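Local structure of putative exported protein (Bordetella parapertussis, 3OCJ) at residues A[127-138]-A[155-166]; A[278-287]-A[297-305]. The protein is of unknown function but is probably an S-adenosylmethionine-dependent methyltransferase. All blocks are in the same frame, centred on the assembly; numbering follows the deposited sequence. Where two conformers were deposited one is given.

Interaction 1. Residues A[127-138]-A[155-166]; sequences CGWMSELLALDY and ALDGATRLAAGH
H166 NE2 donates to the backbone O of L134 at 3.0 Å. The bond is bent, 135° at the hydrogen, and its acceptor lies somewhat out of the imidazole plane; on the other side of the ring ND1 pairs with L168 N, so two backbone partners fix its rotation. L134 also covers one face of this ring, with CD2 3.8 Å from the H166 ring centroid in a CH-pi contact. Its other methyl, CD1, lies 3.8 Å from L162 CD2, while L134 CD2 rests on the A163 methyl. At the far end W129, its CG beside the backbone N (chi1 -74°), lays its indole along helix 153-163. The CA of G158 sits over the five-membered ring, 3.7 Å from its centroid, and L162 CD2 tucks in 3.4 Å from W129 O. A159 CB fills in between, 3.5 Å from G128 O and near the SE of selenomethionine M130. The C127-M130 type II' turn sets up this approach, and G128 N is hydrogen-bonded to D150 OD2. A turn after the first strand, tied to an acid ending the second, is consistent with the cofactor-binding loop of Rossmann-like methyltransferases.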
loop_
_atom_site.group_PDB
_atom_site.type_symbol
_atom_site.label_atom_id
_atom_site.label_comp_id
_atom_site.label_asym_id
_atom_site.label_seq_id
_atom_site.Cartn_x
_atom_site.Cartn_y
_atom_site.Cartn_z
ATOM N N CYS A 127 4.382 -5.816 -7.864
ATOM C CA CYS A 127 4.203 -7.052 -7.116
ATOM C C CYS A 127 4.787 -7.048 -5.711
ATOM O O CYS A 127 4.326 -7.800 -4.848
ATOM C CB CYS A 127 4.720 -8.264 -7.898
ATOM S SG CYS A 127 6.493 -8.270 -8.201
ATOM N N GLY A 128 5.787 -6.203 -5.473
ATOM C CA GLY A 128 6.505 -6.253 -4.210
ATOM C C GLY A 128 6.959 -7.679 -3.940
ATOM O O GLY A 128 7.437 -8.369 -4.845
ATOM N N TRP A 129 6.799 -8.136 -2.702
ATOM C CA TRP A 129 7.180 -9.503 -2.341
ATOM C C TRP A 129 6.074 -10.519 -2.635
ATOM O O TRP A 129 6.222 -11.698 -2.320
ATOM C CB TRP A 129 7.573 -9.589 -0.861
ATOM C CG TRP A 129 8.908 -8.978 -0.552
ATOM C CD1 TRP A 129 9.707 -8.278 -1.403
ATOM C CD2 TRP A 129 9.596 -9.014 0.706
ATOM N NE1 TRP A 129 10.858 -7.878 -0.758
ATOM C CE2 TRP A 129 10.810 -8.318 0.539
ATOM C CE3 TRP A 129 9.306 -9.578 1.951
ATOM C CZ2 TRP A 129 11.735 -8.167 1.573
ATOM C CZ3 TRP A 129 10.227 -9.424 2.980
ATOM C CH2 TRP A 129 11.426 -8.726 2.780
HETATM N N MSE A 130 4.970 -10.053 -3.218
HETATM C CA MSE A 130 3.856 -10.928 -3.622
HETATM C C MSE A 130 3.137 -11.593 -2.447
HETATM O O MSE A 130 2.645 -12.721 -2.558
HETATM C CB MSE A 130 4.333 -11.971 -4.642
HETATM C CG MSE A 130 4.730 -11.340 -5.967
HETATM SE SE MSE A 130 5.445 -12.578 -7.279
HETATM C CE MSE A 130 4.150 -13.899 -7.104
ATOM N N SER A 131 3.056 -10.865 -1.335
ATOM C CA SER A 131 2.500 -11.378 -0.085
ATOM C C SER A 131 1.088 -11.925 -0.256
ATOM O O SER A 131 0.740 -12.982 0.281
ATOM C CB SER A 131 2.492 -10.270 0.972
ATOM O OG SER A 131 3.671 -9.480 0.900
ATOM N N GLU A 132 0.268 -11.196 -0.998
ATOM C CA GLU A 132 -1.126 -11.578 -1.156
ATOM C C GLU A 132 -1.259 -12.841 -2.017
ATOM O O GLU A 132 -2.001 -13.747 -1.672
ATOM C CB GLU A 132 -1.975 -10.410 -1.689
ATOM C CG GLU A 132 -1.763 -10.032 -3.149
ATOM C CD GLU A 132 -0.478 -9.255 -3.409
ATOM O OE1 GLU A 132 0.370 -9.159 -2.497
ATOM O OE2 GLU A 132 -0.320 -8.737 -4.538
ATOM N N LEU A 133 -0.511 -12.921 -3.111
ATOM C CA LEU A 133 -0.605 -14.089 -3.983
ATOM C C LEU A 133 -0.050 -15.363 -3.340
ATOM O O LEU A 133 -0.570 -16.456 -3.556
ATOM C CB LEU A 133 0.080 -13.828 -5.330
ATOM C CG LEU A 133 -0.485 -12.703 -6.204
ATOM C CD1 LEU A 133 0.242 -12.682 -7.544
ATOM C CD2 LEU A 133 -1.980 -12.855 -6.407
ATOM N N LEU A 134 1.000 -15.224 -2.540
ATOM C CA LEU A 134 1.611 -16.385 -1.900
ATOM C C LEU A 134 0.793 -16.874 -0.700
ATOM O O LEU A 134 1.047 -17.950 -0.166
ATOM C CB LEU A 134 3.051 -16.075 -1.485
ATOM C CG LEU A 134 4.041 -15.833 -2.630
ATOM C CD1 LEU A 134 5.367 -15.303 -2.099
ATOM C CD2 LEU A 134 4.260 -17.101 -3.452
ATOM N N ALA A 135 -0.192 -16.087 -0.283
ATOM C CA ALA A 135 -1.034 -16.463 0.853
ATOM C C ALA A 135 -2.302 -17.207 0.440
ATOM O O ALA A 135 -3.022 -17.720 1.295
ATOM C CB ALA A 135 -1.394 -15.234 1.681
ATOM N N LEU A 136 -2.585 -17.264 -0.857
ATOM C CA LEU A 136 -3.834 -17.865 -1.323
ATOM C C LEU A 136 -3.818 -19.389 -1.242
ATOM O O LEU A 136 -2.758 -20.011 -1.127
ATOM C CB LEU A 136 -4.159 -17.426 -2.755
ATOM C CG LEU A 136 -4.224 -15.924 -3.029
ATOM C CD1 LEU A 136 -4.516 -15.646 -4.496
ATOM C CD2 LEU A 136 -5.253 -15.255 -2.137
ATOM N N ASP A 137 -5.008 -19.981 -1.294
ATOM C CA ASP A 137 -5.161 -21.428 -1.253
ATOM C C ASP A 137 -5.279 -21.929 -2.685
ATOM O O ASP A 137 -6.254 -21.630 -3.372
ATOM C CB ASP A 137 -6.417 -21.778 -0.441
ATOM C CG ASP A 137 -6.673 -23.274 -0.349
ATOM O OD1 ASP A 137 -5.901 -24.063 -0.928
ATOM O OD2 ASP A 137 -7.660 -23.661 0.313
ATOM N N TYR A 138 -4.285 -22.698 -3.133
ATOM C CA TYR A 138 -4.252 -23.187 -4.508
ATOM C C TYR A 138 -4.686 -24.648 -4.654
ATOM O O TYR A 138 -4.580 -25.218 -5.734
ATOM C CB TYR A 138 -2.854 -22.979 -5.111
ATOM C CG TYR A 138 -2.519 -21.508 -5.265
ATOM C CD1 TYR A 138 -2.991 -20.783 -6.355
ATOM C CD2 TYR A 138 -1.753 -20.835 -4.315
ATOM C CE1 TYR A 138 -2.707 -19.425 -6.502
ATOM C CE2 TYR A 138 -1.468 -19.472 -4.447
ATOM C CZ TYR A 138 -1.943 -18.775 -5.548
ATOM O OH TYR A 138 -1.671 -17.432 -5.697
ATOM N N ALA A 155 12.557 -5.604 -4.854
ATOM C CA ALA A 155 11.233 -6.197 -4.717
ATOM C C ALA A 155 11.210 -7.588 -5.351
ATOM O O ALA A 155 10.696 -8.540 -4.762
ATOM C CB ALA A 155 10.169 -5.296 -5.354
ATOM N N LEU A 156 11.766 -7.695 -6.553
ATOM C CA LEU A 156 11.776 -8.972 -7.260
ATOM C C LEU A 156 12.618 -10.011 -6.525
ATOM O O LEU A 156 12.198 -11.151 -6.373
ATOM C CB LEU A 156 12.255 -8.786 -8.698
ATOM C CG LEU A 156 11.391 -7.793 -9.475
ATOM C CD1 LEU A 156 11.870 -7.676 -10.900
ATOM C CD2 LEU A 156 9.902 -8.201 -9.443
ATOM N N ASP A 157 13.794 -9.606 -6.051
ATOM C CA ASP A 157 14.635 -10.498 -5.265
ATOM C C ASP A 157 13.894 -10.991 -4.029
ATOM O O ASP A 157 13.983 -12.165 -3.664
ATOM C CB ASP A 157 15.934 -9.801 -4.850
ATOM C CG ASP A 157 16.845 -9.512 -6.028
ATOM O OD1 ASP A 157 16.528 -9.954 -7.153
ATOM O OD2 ASP A 157 17.884 -8.845 -5.829
ATOM N N GLY A 158 13.162 -10.092 -3.377
ATOM C CA GLY A 158 12.414 -10.458 -2.189
ATOM C C GLY A 158 11.252 -11.388 -2.486
ATOM O O GLY A 158 10.927 -12.267 -1.683
ATOM N N ALA A 159 10.604 -11.190 -3.628
ATOM C CA ALA A 159 9.516 -12.082 -4.026
ATOM C C ALA A 159 10.055 -13.493 -4.229
ATOM O O ALA A 159 9.467 -14.466 -3.760
ATOM C CB ALA A 159 8.833 -11.575 -5.290
ATOM N N THR A 160 11.186 -13.591 -4.915
ATOM C CA THR A 160 11.817 -14.886 -5.132
ATOM C C THR A 160 12.164 -15.556 -3.808
ATOM O O THR A 160 11.877 -16.738 -3.613
ATOM C CB THR A 160 13.062 -14.747 -5.996
ATOM O OG1 THR A 160 13.957 -13.801 -5.407
ATOM C CG2 THR A 160 12.682 -14.266 -7.365
ATOM N N ARG A 161 12.759 -14.794 -2.894
ATOM C CA ARG A 161 13.140 -15.332 -1.588
ATOM C C ARG A 161 11.933 -15.783 -0.764
ATOM O O ARG A 161 11.984 -16.818 -0.097
ATOM C CB ARG A 161 13.982 -14.326 -0.793
ATOM C CG ARG A 161 15.343 -14.022 -1.409
ATOM C CD ARG A 161 16.268 -13.305 -0.427
ATOM N NE ARG A 161 15.703 -12.051 0.069
ATOM C CZ ARG A 161 15.885 -10.865 -0.506
ATOM N NH1 ARG A 161 16.618 -10.761 -1.607
ATOM N NH2 ARG A 161 15.334 -9.779 0.021
ATOM N N LEU A 162 10.848 -15.013 -0.810
ATOM C CA LEU A 162 9.651 -15.349 -0.052
ATOM C C LEU A 162 8.966 -16.584 -0.638
ATOM O O LEU A 162 8.360 -17.368 0.089
ATOM C CB LEU A 162 8.682 -14.161 -0.019
ATOM C CG LEU A 162 7.448 -14.313 0.877
ATOM C CD1 LEU A 162 7.868 -14.492 2.329
ATOM C CD2 LEU A 162 6.510 -13.116 0.737
ATOM N N ALA A 163 9.081 -16.756 -1.952
ATOM C CA ALA A 163 8.414 -17.853 -2.644
ATOM C C ALA A 163 9.250 -19.129 -2.671
ATOM O O ALA A 163 8.764 -20.179 -3.094
ATOM C CB ALA A 163 8.061 -17.434 -4.067
ATOM N N ALA A 164 10.498 -19.039 -2.220
ATOM C CA ALA A 164 11.472 -20.120 -2.414
ATOM C C ALA A 164 10.994 -21.514 -2.010
ATOM O O ALA A 164 11.323 -22.500 -2.679
ATOM C CB ALA A 164 12.802 -19.786 -1.725
ATOM N N GLY A 165 10.234 -21.605 -0.923
ATOM C CA GLY A 165 9.771 -22.896 -0.440
ATOM C C GLY A 165 8.300 -23.148 -0.719
ATOM O O GLY A 165 7.721 -24.135 -0.260
ATOM N N HIS A 166 7.700 -22.246 -1.487
ATOM C CA HIS A 166 6.273 -22.283 -1.775
ATOM C C HIS A 166 5.951 -23.321 -2.849
ATOM O O HIS A 166 6.788 -23.630 -3.698
ATOM C CB HIS A 166 5.829 -20.892 -2.238
ATOM C CG HIS A 166 4.348 -20.679 -2.214
ATOM N ND1 HIS A 166 3.511 -21.141 -3.208
ATOM C CD2 HIS A 166 3.556 -20.032 -1.326
ATOM C CE1 HIS A 166 2.269 -20.791 -2.932
ATOM N NE2 HIS A 166 2.267 -20.122 -1.793
#

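Interaction 2. Residues A[278-287]-A[297-305]; sequences LEEAGFTDLR and PTVIARKPA
T284 with R302 and R287 with I300 form two antiparallel hydrogen-bonded pairs, and the register slips by one residue between them, making a beta bulge at D285 and L286. All four backbone bonds are of normal length and fairly straight, with R287 O accepting from I300 N at 2.8 Å and 172°. Where the bulge parts the backbones a water steps in, donating to both D285 O (2.6 Å) and I300 O. A second water joins D285 OD2 to R302 NE, accepting in the plane of the guanidinium; the charged groups themselves do not touch, and R302 NH2 goes to G220 O. R302 O is shared: besides T284 N it receives a weak bond from T284 OG1, and it lies 3.5 Å from F283 CD1, at the ring edge.

On the buried side A301 is the focus. Its CB lies 3.5 Å from F283 CD1 and 3.9 Å from L286 CD1. L278 comes down from helix 271-280 to meet V299 tip to tip, its CD1 3.8 Å from V299 CG2; chi1 of 58° sets V299 CG1 between the backbone N and the carbonyl carbon, turning CG2 anti to the N, and L286 CG packs against the same CG2 methyl. W214 meets the F283 ring edge-to-face, and L223 of the adjoining strand touches both L278 and F283. On the other side, R287 and I300 run side by side, pointing the same way.

The helix ends in a Schellman motif at G282, with F283 N bonded to L278 O, which turns the chain straight into the pairing. P304 covers this same end, its CD 3.6 Å from G282 O. Turn and bulged hairpin form the sheet end where antiparallel 298-302 lies between 221-226 and 286-289, as is typical of class I methyltransferases.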
loop_
_atom_site.group_PDB
_atom_site.type_symbol
_atom_site.label_atom_id
_atom_site.label_comp_id
_atom_site.label_asym_id
_atom_site.label_seq_id
_atom_site.Cartn_x
_atom_site.Cartn_y
_atom_site.Cartn_z
ATOM N N LEU A 278 -12.177 4.414 -13.181
ATOM C CA LEU A 278 -12.219 3.031 -13.641
ATOM C C LEU A 278 -13.177 2.865 -14.820
ATOM O O LEU A 278 -12.899 2.098 -15.750
ATOM C CB LEU A 278 -12.587 2.085 -12.493
ATOM C CG LEU A 278 -11.491 1.866 -11.443
ATOM C CD1 LEU A 278 -12.106 1.227 -10.203
ATOM C CD2 LEU A 278 -10.367 0.993 -11.996
ATOM N N GLU A 279 -14.315 3.559 -14.768
ATOM C CA GLU A 279 -15.277 3.500 -15.869
ATOM C C GLU A 279 -14.698 4.120 -17.142
ATOM O O GLU A 279 -14.875 3.575 -18.235
ATOM C CB GLU A 279 -16.607 4.137 -15.458
ATOM C CG GLU A 279 -17.360 3.257 -14.458
ATOM C CD GLU A 279 -18.676 3.836 -13.972
ATOM O OE1 GLU A 279 -18.950 5.028 -14.214
ATOM O OE2 GLU A 279 -19.425 3.075 -13.322
ATOM N N GLU A 280 -13.987 5.234 -17.004
ATOM C CA GLU A 280 -13.325 5.849 -18.155
ATOM C C GLU A 280 -12.326 4.873 -18.777
ATOM O O GLU A 280 -12.205 4.791 -20.002
ATOM C CB GLU A 280 -12.627 7.156 -17.758
ATOM C CG GLU A 280 -11.667 7.714 -18.812
ATOM C CD GLU A 280 -12.329 7.979 -20.155
ATOM O OE1 GLU A 280 -13.561 8.210 -20.201
ATOM O OE2 GLU A 280 -11.602 7.965 -21.174
ATOM N N ALA A 281 -11.614 4.134 -17.925
ATOM C CA ALA A 281 -10.661 3.125 -18.383
ATOM C C ALA A 281 -11.293 1.884 -19.006
ATOM O O ALA A 281 -10.574 1.056 -19.568
ATOM C CB ALA A 281 -9.747 2.724 -17.241
ATOM N N GLY A 282 -12.615 1.737 -18.893
ATOM C CA GLY A 282 -13.327 0.647 -19.553
ATOM C C GLY A 282 -13.912 -0.428 -18.647
ATOM O O GLY A 282 -14.503 -1.410 -19.126
ATOM N N PHE A 283 -13.738 -0.261 -17.339
ATOM C CA PHE A 283 -14.246 -1.239 -16.378
ATOM C C PHE A 283 -15.741 -1.113 -16.109
ATOM O O PHE A 283 -16.323 -0.033 -16.219
ATOM C CB PHE A 283 -13.464 -1.163 -15.064
ATOM C CG PHE A 283 -12.054 -1.650 -15.182
ATOM C CD1 PHE A 283 -11.779 -3.012 -15.164
ATOM C CD2 PHE A 283 -11.003 -0.756 -15.332
ATOM C CE1 PHE A 283 -10.473 -3.470 -15.277
ATOM C CE2 PHE A 283 -9.695 -1.206 -15.452
ATOM C CZ PHE A 283 -9.427 -2.561 -15.427
ATOM N N THR A 284 -16.347 -2.242 -15.747
ATOM C CA THR A 284 -17.760 -2.306 -15.397
ATOM C C THR A 284 -17.935 -3.146 -14.135
ATOM O O THR A 284 -16.974 -3.717 -13.608
ATOM C CB THR A 284 -18.591 -2.940 -16.535
ATOM O OG1 THR A 284 -18.158 -4.290 -16.753
ATOM C CG2 THR A 284 -18.428 -2.150 -17.824
ATOM N N ASP A 285 -19.165 -3.211 -13.646
ATOM C CA ASP A 285 -19.530 -4.100 -12.544
ATOM C C ASP A 285 -18.674 -3.910 -11.287
ATOM O O ASP A 285 -18.320 -4.880 -10.615
ATOM C CB ASP A 285 -19.482 -5.567 -12.995
ATOM C CG ASP A 285 -20.485 -5.878 -14.095
ATOM O OD1 ASP A 285 -21.464 -5.120 -14.248
ATOM O OD2 ASP A 285 -20.292 -6.886 -14.804
ATOM N N LEU A 286 -18.397 -2.663 -10.937
ATOM C CA LEU A 286 -17.524 -2.389 -9.794
ATOM C C LEU A 286 -18.128 -2.867 -8.486
ATOM O O LEU A 286 -19.329 -2.685 -8.234
ATOM C CB LEU A 286 -17.239 -0.892 -9.677
ATOM C CG LEU A 286 -16.079 -0.306 -10.488
ATOM C CD1 LEU A 286 -15.986 -0.818 -11.919
ATOM C CD2 LEU A 286 -16.119 1.223 -10.438
ATOM N N ARG A 287 -17.283 -3.460 -7.652
ATOM C CA ARG A 287 -17.644 -3.839 -6.288
ATOM C C ARG A 287 -16.608 -3.249 -5.342
ATOM O O ARG A 287 -15.398 -3.440 -5.533
ATOM C CB ARG A 287 -17.667 -5.364 -6.147
ATOM C CG ARG A 287 -17.707 -5.890 -4.703
ATOM C CD ARG A 287 -18.980 -5.503 -3.943
ATOM N NE ARG A 287 -18.909 -5.977 -2.558
ATOM C CZ ARG A 287 -19.510 -5.395 -1.524
ATOM N NH1 ARG A 287 -20.211 -4.287 -1.696
ATOM N NH2 ARG A 287 -19.369 -5.897 -0.306
ATOM N N PRO A 297 -10.489 1.541 0.972
ATOM C CA PRO A 297 -11.304 0.524 0.309
ATOM C C PRO A 297 -10.551 -0.253 -0.758
ATOM O O PRO A 297 -9.590 0.218 -1.379
ATOM C CB PRO A 297 -12.426 1.334 -0.355
ATOM C CG PRO A 297 -12.464 2.654 0.379
ATOM C CD PRO A 297 -11.024 2.904 0.788
ATOM N N THR A 298 -11.049 -1.465 -0.972
ATOM C CA THR A 298 -10.653 -2.343 -2.057
ATOM C C THR A 298 -11.727 -2.211 -3.123
ATOM O O THR A 298 -12.910 -2.058 -2.801
ATOM C CB THR A 298 -10.581 -3.775 -1.532
ATOM O OG1 THR A 298 -9.533 -3.864 -0.558
ATOM C CG2 THR A 298 -10.356 -4.816 -2.636
ATOM N N VAL A 299 -11.329 -2.262 -4.385
ATOM C CA VAL A 299 -12.289 -2.282 -5.475
ATOM C C VAL A 299 -11.973 -3.415 -6.442
ATOM O O VAL A 299 -10.810 -3.631 -6.815
ATOM C CB VAL A 299 -12.362 -0.921 -6.206
ATOM C CG1 VAL A 299 -10.980 -0.499 -6.767
ATOM C CG2 VAL A 299 -13.419 -0.949 -7.316
ATOM N N ILE A 300 -13.019 -4.143 -6.827
ATOM C CA ILE A 300 -12.928 -5.199 -7.825
ATOM C C ILE A 300 -13.673 -4.711 -9.060
ATOM O O ILE A 300 -14.862 -4.372 -8.978
ATOM C CB ILE A 300 -13.530 -6.528 -7.335
ATOM C CG1 ILE A 300 -12.897 -6.948 -5.996
ATOM C CG2 ILE A 300 -13.291 -7.613 -8.384
ATOM C CD1 ILE A 300 -13.634 -6.482 -4.750
ATOM N N ALA A 301 -12.977 -4.658 -10.191
ATOM C CA ALA A 301 -13.503 -4.073 -11.424
ATOM C C ALA A 301 -13.437 -5.095 -12.553
ATOM O O ALA A 301 -12.411 -5.734 -12.747
ATOM C CB ALA A 301 -12.694 -2.835 -11.772
ATOM N N ARG A 302 -14.520 -5.237 -13.314
ATOM C CA ARG A 302 -14.578 -6.240 -14.373
ATOM C C ARG A 302 -14.284 -5.671 -15.761
ATOM O O ARG A 302 -14.749 -4.586 -16.098
ATOM C CB ARG A 302 -15.962 -6.896 -14.384
ATOM C CG ARG A 302 -16.201 -7.842 -15.549
ATOM C CD ARG A 302 -15.570 -9.207 -15.291
ATOM N NE ARG A 302 -16.063 -9.808 -14.052
ATOM C CZ ARG A 302 -15.446 -10.792 -13.406
ATOM N NH1 ARG A 302 -15.963 -11.280 -12.284
ATOM N NH2 ARG A 302 -14.310 -11.286 -13.880
ATOM N N LYS A 303 -13.507 -6.403 -16.555
ATOM C CA LYS A 303 -13.384 -6.122 -17.978
ATOM C C LYS A 303 -14.423 -6.958 -18.711
ATOM O O LYS A 303 -14.460 -8.173 -18.553
ATOM C CB LYS A 303 -11.992 -6.477 -18.493
ATOM C CG LYS A 303 -11.820 -6.244 -19.991
ATOM C CD LYS A 303 -10.371 -6.388 -20.407
ATOM C CE LYS A 303 -10.218 -6.201 -21.915
ATOM N NZ LYS A 303 -8.783 -6.060 -22.308
ATOM N N PRO A 304 -15.274 -6.308 -19.515
ATOM C CA PRO A 304 -16.323 -7.050 -20.223
ATOM C C PRO A 304 -15.790 -8.225 -21.042
ATOM O O PRO A 304 -14.707 -8.151 -21.628
ATOM C CB PRO A 304 -16.940 -5.986 -21.132
ATOM C CG PRO A 304 -16.743 -4.709 -20.385
ATOM C CD PRO A 304 -15.410 -4.851 -19.686
ATOM N N ALA A 305 -16.562 -9.309 -21.065
ATOM C CA ALA A 305 -16.239 -10.474 -21.876
ATOM C C ALA A 305 -16.377 -10.108 -23.346
ATOM O O ALA A 305 -17.100 -9.167 -23.676
ATOM C CB ALA A 305 -17.171 -11.634 -21.526
ATOM O OXT ALA A 305 -15.774 -10.725 -24.227
HETATM O O HOH W 1 -16.617 -6.603 -9.604
HETATM O O HOH W 2 -18.885 -9.147 -13.450
#

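Overall arrangement
Interactions 1 and 2 belong to opposite halves of one seven-stranded sheet, ordered 3-2-1-4-5-7-6. Interaction 1 packs the loop after strand 121-124 against helix 153-163, close to strands 145-150 and 172-176; interaction 2 builds the other edge, where 298-302 runs antiparallel to its neighbours and 286-289 is outermost. Their centres are 26 Å apart, and their nearest atoms stay about 10 Å from each other. Helix 96-115 is a common neighbour: L136 packs on it from 127-138, T298 and R302 from 297-305. Residue G128 and the side chain of T298 are about 10 Å and about 12 Å from the bound palmitic acid, too far for direct contact.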